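Local coordinates for poly-beta-1,6-N-acetyl-D-glucosamine export protein (Escherichia coli, PDB 4Y25) that exports the biofilm polysaccharide poly-beta-1,6-N-acetyl-D-glucosamine, probably in partially N-deacetylated form, across the outer membrane through its C-terminal beta-barrel, at residues N109-S120 / T133-Y144. Numbering follows the deposited sequence.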
loop_
_atom_site.group_PDB
_atom_site.type_symbol
_atom_site.label_atom_id
_atom_site.label_comp_id
_atom_site.label_asym_id
_atom_site.label_seq_id
_atom_site.Cartn_x
_atom_site.Cartn_y
_atom_site.Cartn_z
ATOM N N ASN A 109 -0.125 8.516 -21.751
ATOM C CA ASN A 109 -1.191 8.958 -20.858
ATOM C C ASN A 109 -1.851 7.774 -20.147
ATOM O O ASN A 109 -2.466 7.940 -19.094
ATOM C CB ASN A 109 -2.261 9.745 -21.620
ATOM C CG ASN A 109 -1.692 10.916 -22.388
ATOM O OD1 ASN A 109 -0.541 10.889 -22.819
ATOM N ND2 ASN A 109 -2.501 11.953 -22.570
ATOM N N TRP A 110 -1.737 6.583 -20.736
ATOM C CA TRP A 110 -2.358 5.377 -20.170
ATOM C C TRP A 110 -1.329 4.325 -19.747
ATOM O O TRP A 110 -0.359 4.058 -20.454
ATOM C CB TRP A 110 -3.343 4.749 -21.171
ATOM C CG TRP A 110 -4.550 5.589 -21.502
ATOM C CD1 TRP A 110 -4.582 6.679 -22.310
ATOM C CD2 TRP A 110 -5.899 5.367 -21.086
ATOM N NE1 TRP A 110 -5.848 7.176 -22.403
ATOM C CE2 TRP A 110 -6.682 6.384 -21.661
ATOM C CE3 TRP A 110 -6.521 4.418 -20.273
ATOM C CZ2 TRP A 110 -8.040 6.486 -21.457
ATOM C CZ3 TRP A 110 -7.884 4.518 -20.066
ATOM C CH2 TRP A 110 -8.629 5.550 -20.658
ATOM N N ARG A 111 -1.557 3.727 -18.584
ATOM C CA ARG A 111 -0.714 2.646 -18.089
ATOM C C ARG A 111 -1.563 1.519 -17.520
ATOM O O ARG A 111 -2.531 1.764 -16.802
ATOM C CB ARG A 111 0.253 3.156 -17.021
ATOM C CG ARG A 111 0.981 2.049 -16.277
ATOM C CD ARG A 111 1.771 2.592 -15.112
ATOM N NE ARG A 111 2.871 3.437 -15.562
ATOM C CZ ARG A 111 3.908 3.775 -14.804
ATOM N NH1 ARG A 111 4.867 4.548 -15.296
ATOM N NH2 ARG A 111 3.989 3.333 -13.557
ATOM N N ILE A 112 -1.199 0.283 -17.843
ATOM C CA ILE A 112 -1.902 -0.877 -17.309
ATOM C C ILE A 112 -0.955 -1.698 -16.442
ATOM O O ILE A 112 0.197 -1.931 -16.814
ATOM C CB ILE A 112 -2.494 -1.744 -18.441
ATOM C CG1 ILE A 112 -3.610 -0.976 -19.154
ATOM C CG2 ILE A 112 -3.022 -3.065 -17.901
ATOM C CD1 ILE A 112 -4.377 -1.791 -20.172
ATOM N N GLY A 113 -1.438 -2.113 -15.275
ATOM C CA GLY A 113 -0.637 -2.887 -14.345
ATOM C C GLY A 113 -1.286 -4.201 -13.954
ATOM O O GLY A 113 -2.509 -4.302 -13.856
ATOM N N SER A 114 -0.455 -5.211 -13.727
ATOM C CA SER A 114 -0.927 -6.543 -13.366
ATOM C C SER A 114 -0.149 -7.049 -12.156
ATOM O O SER A 114 0.986 -6.628 -11.926
ATOM C CB SER A 114 -0.774 -7.503 -14.551
ATOM O OG SER A 114 -1.428 -8.737 -14.311
ATOM N N GLN A 115 -0.749 -7.949 -11.381
ATOM C CA GLN A 115 -0.079 -8.456 -10.188
ATOM C C GLN A 115 -0.663 -9.774 -9.676
ATOM O O GLN A 115 -1.831 -9.847 -9.294
ATOM C CB GLN A 115 -0.125 -7.400 -9.080
ATOM C CG GLN A 115 0.769 -7.700 -7.891
ATOM C CD GLN A 115 1.375 -6.444 -7.293
ATOM O OE1 GLN A 115 1.051 -5.328 -7.700
ATOM N NE2 GLN A 115 2.262 -6.621 -6.323
ATOM N N LEU A 116 0.173 -10.811 -9.677
ATOM C CA LEU A 116 -0.174 -12.118 -9.122
ATOM C C LEU A 116 0.566 -12.385 -7.825
ATOM O O LEU A 116 1.762 -12.116 -7.726
ATOM C CB LEU A 116 0.159 -13.232 -10.104
ATOM C CG LEU A 116 -0.677 -13.358 -11.361
ATOM C CD1 LEU A 116 -0.121 -14.514 -12.152
ATOM C CD2 LEU A 116 -2.118 -13.588 -10.968
ATOM N N GLU A 117 -0.133 -12.927 -6.830
ATOM C CA GLU A 117 0.510 -13.215 -5.554
ATOM C C GLU A 117 0.076 -14.534 -4.911
ATOM O O GLU A 117 -1.093 -14.920 -4.950
ATOM C CB GLU A 117 0.269 -12.067 -4.555
ATOM C CG GLU A 117 -0.025 -10.705 -5.182
ATOM C CD GLU A 117 0.304 -9.540 -4.264
ATOM O OE1 GLU A 117 0.517 -9.768 -3.054
ATOM O OE2 GLU A 117 0.357 -8.394 -4.756
ATOM N N ARG A 118 1.062 -15.223 -4.346
ATOM C CA ARG A 118 0.852 -16.265 -3.350
ATOM C C ARG A 118 1.984 -16.108 -2.332
ATOM O O ARG A 118 3.120 -15.879 -2.720
ATOM C CB ARG A 118 0.840 -17.666 -3.984
ATOM C CG ARG A 118 2.220 -18.246 -4.289
ATOM C CD ARG A 118 2.212 -19.756 -4.500
ATOM N NE ARG A 118 3.294 -20.177 -5.388
ATOM C CZ ARG A 118 3.674 -21.437 -5.567
ATOM N NH1 ARG A 118 3.064 -22.417 -4.914
ATOM N NH2 ARG A 118 4.671 -21.720 -6.396
ATOM N N LEU A 119 1.680 -16.093 -1.037
ATOM C CA LEU A 119 0.340 -15.852 -0.533
ATOM C C LEU A 119 0.067 -14.356 -0.645
ATOM O O LEU A 119 1.001 -13.556 -0.710
ATOM C CB LEU A 119 0.202 -16.314 0.921
ATOM C CG LEU A 119 0.777 -17.669 1.340
ATOM C CD1 LEU A 119 2.249 -17.554 1.722
ATOM C CD2 LEU A 119 -0.021 -18.236 2.498
ATOM N N SER A 120 -1.203 -13.975 -0.665
ATOM C CA SER A 120 -1.560 -12.579 -0.869
ATOM C C SER A 120 -1.610 -11.800 0.438
ATOM O O SER A 120 -2.000 -12.334 1.475
ATOM C CB SER A 120 -2.908 -12.476 -1.581
ATOM O OG SER A 120 -3.242 -11.124 -1.837
ATOM N N THR A 133 -5.108 -19.404 4.090
ATOM C CA THR A 133 -4.208 -19.136 2.978
ATOM C C THR A 133 -4.963 -18.409 1.866
ATOM O O THR A 133 -6.156 -18.642 1.671
ATOM C CB THR A 133 -3.596 -20.454 2.445
ATOM O OG1 THR A 133 -2.837 -21.085 3.484
ATOM C CG2 THR A 133 -2.697 -20.213 1.242
ATOM N N GLY A 134 -4.280 -17.521 1.148
ATOM C CA GLY A 134 -4.907 -16.794 0.061
ATOM C C GLY A 134 -4.015 -16.526 -1.137
ATOM O O GLY A 134 -2.841 -16.193 -0.993
ATOM N N ASN A 135 -4.584 -16.680 -2.330
ATOM C CA ASN A 135 -3.913 -16.309 -3.573
ATOM C C ASN A 135 -4.774 -15.308 -4.339
ATOM O O ASN A 135 -6.002 -15.394 -4.307
ATOM C CB ASN A 135 -3.630 -17.543 -4.432
ATOM C CG ASN A 135 -2.828 -18.598 -3.695
ATOM O OD1 ASN A 135 -2.058 -18.289 -2.784
ATOM N ND2 ASN A 135 -3.001 -19.855 -4.089
ATOM N N SER A 136 -4.143 -14.361 -5.026
ATOM C CA SER A 136 -4.899 -13.262 -5.617
ATOM C C SER A 136 -4.420 -12.838 -7.001
ATOM O O SER A 136 -3.389 -13.299 -7.493
ATOM C CB SER A 136 -4.858 -12.045 -4.689
ATOM O OG SER A 136 -3.544 -11.518 -4.603
ATOM N N ALA A 137 -5.189 -11.942 -7.614
ATOM C CA ALA A 137 -4.837 -11.345 -8.894
ATOM C C ALA A 137 -5.286 -9.886 -8.933
ATOM O O ALA A 137 -6.473 -9.591 -8.807
ATOM C CB ALA A 137 -5.463 -12.127 -10.035
ATOM N N GLN A 138 -4.331 -8.974 -9.092
ATOM C CA GLN A 138 -4.646 -7.552 -9.169
ATOM C C GLN A 138 -4.490 -7.026 -10.589
ATOM O O GLN A 138 -3.666 -7.522 -11.358
ATOM C CB GLN A 138 -3.754 -6.737 -8.227
ATOM C CG GLN A 138 -3.795 -7.152 -6.766
ATOM C CD GLN A 138 -3.020 -6.196 -5.877
ATOM O OE1 GLN A 138 -2.611 -5.119 -6.312
ATOM N NE2 GLN A 138 -2.811 -6.588 -4.625
ATOM N N ALA A 139 -5.285 -6.017 -10.926
ATOM C CA ALA A 139 -5.115 -5.284 -12.173
ATOM C C ALA A 139 -5.502 -3.825 -11.966
ATOM O O ALA A 139 -6.380 -3.523 -11.155
ATOM C CB ALA A 139 -5.942 -5.906 -13.281
ATOM N N TYR A 140 -4.845 -2.920 -12.685
ATOM C CA TYR A 140 -5.222 -1.512 -12.617
ATOM C C TYR A 140 -4.953 -0.752 -13.911
ATOM O O TYR A 140 -4.128 -1.157 -14.731
ATOM C CB TYR A 140 -4.509 -0.817 -11.453
ATOM C CG TYR A 140 -3.003 -0.719 -11.573
ATOM C CD1 TYR A 140 -2.405 0.327 -12.270
ATOM C CD2 TYR A 140 -2.177 -1.650 -10.958
ATOM C CE1 TYR A 140 -1.028 0.427 -12.369
ATOM C CE2 TYR A 140 -0.800 -1.557 -11.049
ATOM C CZ TYR A 140 -0.231 -0.517 -11.756
ATOM O OH TYR A 140 1.141 -0.421 -11.847
ATOM N N VAL A 141 -5.670 0.356 -14.080
ATOM C CA VAL A 141 -5.506 1.232 -15.234
ATOM C C VAL A 141 -5.430 2.682 -14.765
ATOM O O VAL A 141 -6.269 3.135 -13.988
ATOM C CB VAL A 141 -6.664 1.072 -16.245
ATOM C CG1 VAL A 141 -6.534 2.082 -17.375
ATOM C CG2 VAL A 141 -6.699 -0.345 -16.794
ATOM N N ARG A 142 -4.419 3.400 -15.238
ATOM C CA ARG A 142 -4.185 4.779 -14.826
ATOM C C ARG A 142 -4.152 5.707 -16.043
ATOM O O ARG A 142 -3.522 5.396 -17.053
ATOM C CB ARG A 142 -2.890 4.852 -14.004
ATOM C CG ARG A 142 -2.046 6.108 -14.144
ATOM C CD ARG A 142 -0.715 5.909 -13.403
ATOM N NE ARG A 142 0.385 6.698 -13.960
ATOM C CZ ARG A 142 1.543 6.908 -13.340
ATOM N NH1 ARG A 142 1.744 6.419 -12.125
ATOM N NH2 ARG A 142 2.484 7.642 -13.917
ATOM N N TRP A 143 -4.853 6.833 -15.948
ATOM C CA TRP A 143 -5.042 7.727 -17.089
ATOM C C TRP A 143 -4.772 9.192 -16.739
ATOM O O TRP A 143 -5.383 9.742 -15.820
ATOM C CB TRP A 143 -6.463 7.573 -17.634
ATOM C CG TRP A 143 -6.844 8.602 -18.640
ATOM C CD1 TRP A 143 -6.078 9.072 -19.667
ATOM C CD2 TRP A 143 -8.076 9.328 -18.693
ATOM N NE1 TRP A 143 -6.764 10.033 -20.368
ATOM C CE2 TRP A 143 -7.993 10.210 -19.789
ATOM C CE3 TRP A 143 -9.244 9.313 -17.924
ATOM C CZ2 TRP A 143 -9.035 11.068 -20.135
ATOM C CZ3 TRP A 143 -10.275 10.164 -18.270
ATOM C CH2 TRP A 143 -10.164 11.030 -19.364
ATOM N N TYR A 144 -3.865 9.818 -17.493
ATOM C CA TYR A 144 -3.446 11.200 -17.235
ATOM C C TYR A 144 -3.985 12.172 -18.275
ATOM O O TYR A 144 -3.374 12.380 -19.318
ATOM C CB TYR A 144 -1.922 11.300 -17.154
ATOM C CG TYR A 144 -1.413 10.648 -15.910
ATOM C CD1 TYR A 144 -2.304 10.145 -14.988
ATOM C CD2 TYR A 144 -0.063 10.627 -15.584
ATOM C CE1 TYR A 144 -1.876 9.554 -13.798
ATOM C CE2 TYR A 144 0.374 10.042 -14.378
ATOM C CZ TYR A 144 -0.565 9.521 -13.481
ATOM O OH TYR A 144 -0.204 8.961 -12.273
#
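Trp110 and Trp143 stack at one end of an antiparallel pair of neighbouring strands, 110-118 and 134-144, in the closed 16-stranded outer-membrane beta-barrel that forms the C-terminal domain of PgaA. The two indoles form an offset stack: the six-membered ring of Trp110 lies against the five-membered ring of Trp143, centroids 4.2 Å apart and planes at 19°. Their first torsions differ, Trp143 CG being anti to its backbone N and Trp110 CG lying beside its own, yet both side chains run alongside each other. Trp143 CB also sits over the Trp110 six-membered ring in a CH-pi contact, while Val141 CG1 meets the edge of that ring 3.7 Å from Trp110 CE3. Ile112, Leu116 and Ala137 continue this face, which is more apolar and, as in other outer-membrane barrels, probably turns toward lipid. Polar groups dominate the other face, consistent with the barrel interior. There the like-charged guanidinium groups of Arg111 and Arg142 lie flat on one another, planes at 8° and centres 4.2 Å apart; Arg111 also makes a cation-pi contact with Trp103 of strand 94-105. Next along, Tyr140 CG lies between its backbone N and carbonyl carbon (chi1 65°), which lays the ring over Gly113 of the neighbouring strand, Gly113 CA standing 3.6 Å from the Tyr140 ring centroid. Two backbone hydrogen bonds join Gly113 and Tyr140. Gln115 and Gln138 follow, side by side, CB to CB. After strand 110-118 the chain bends toward strand 134-144, where Ser120 N bonds Gly134 O, and Ser120 OG and Ser136 OG share a hydrogen bond of 2.8 Å.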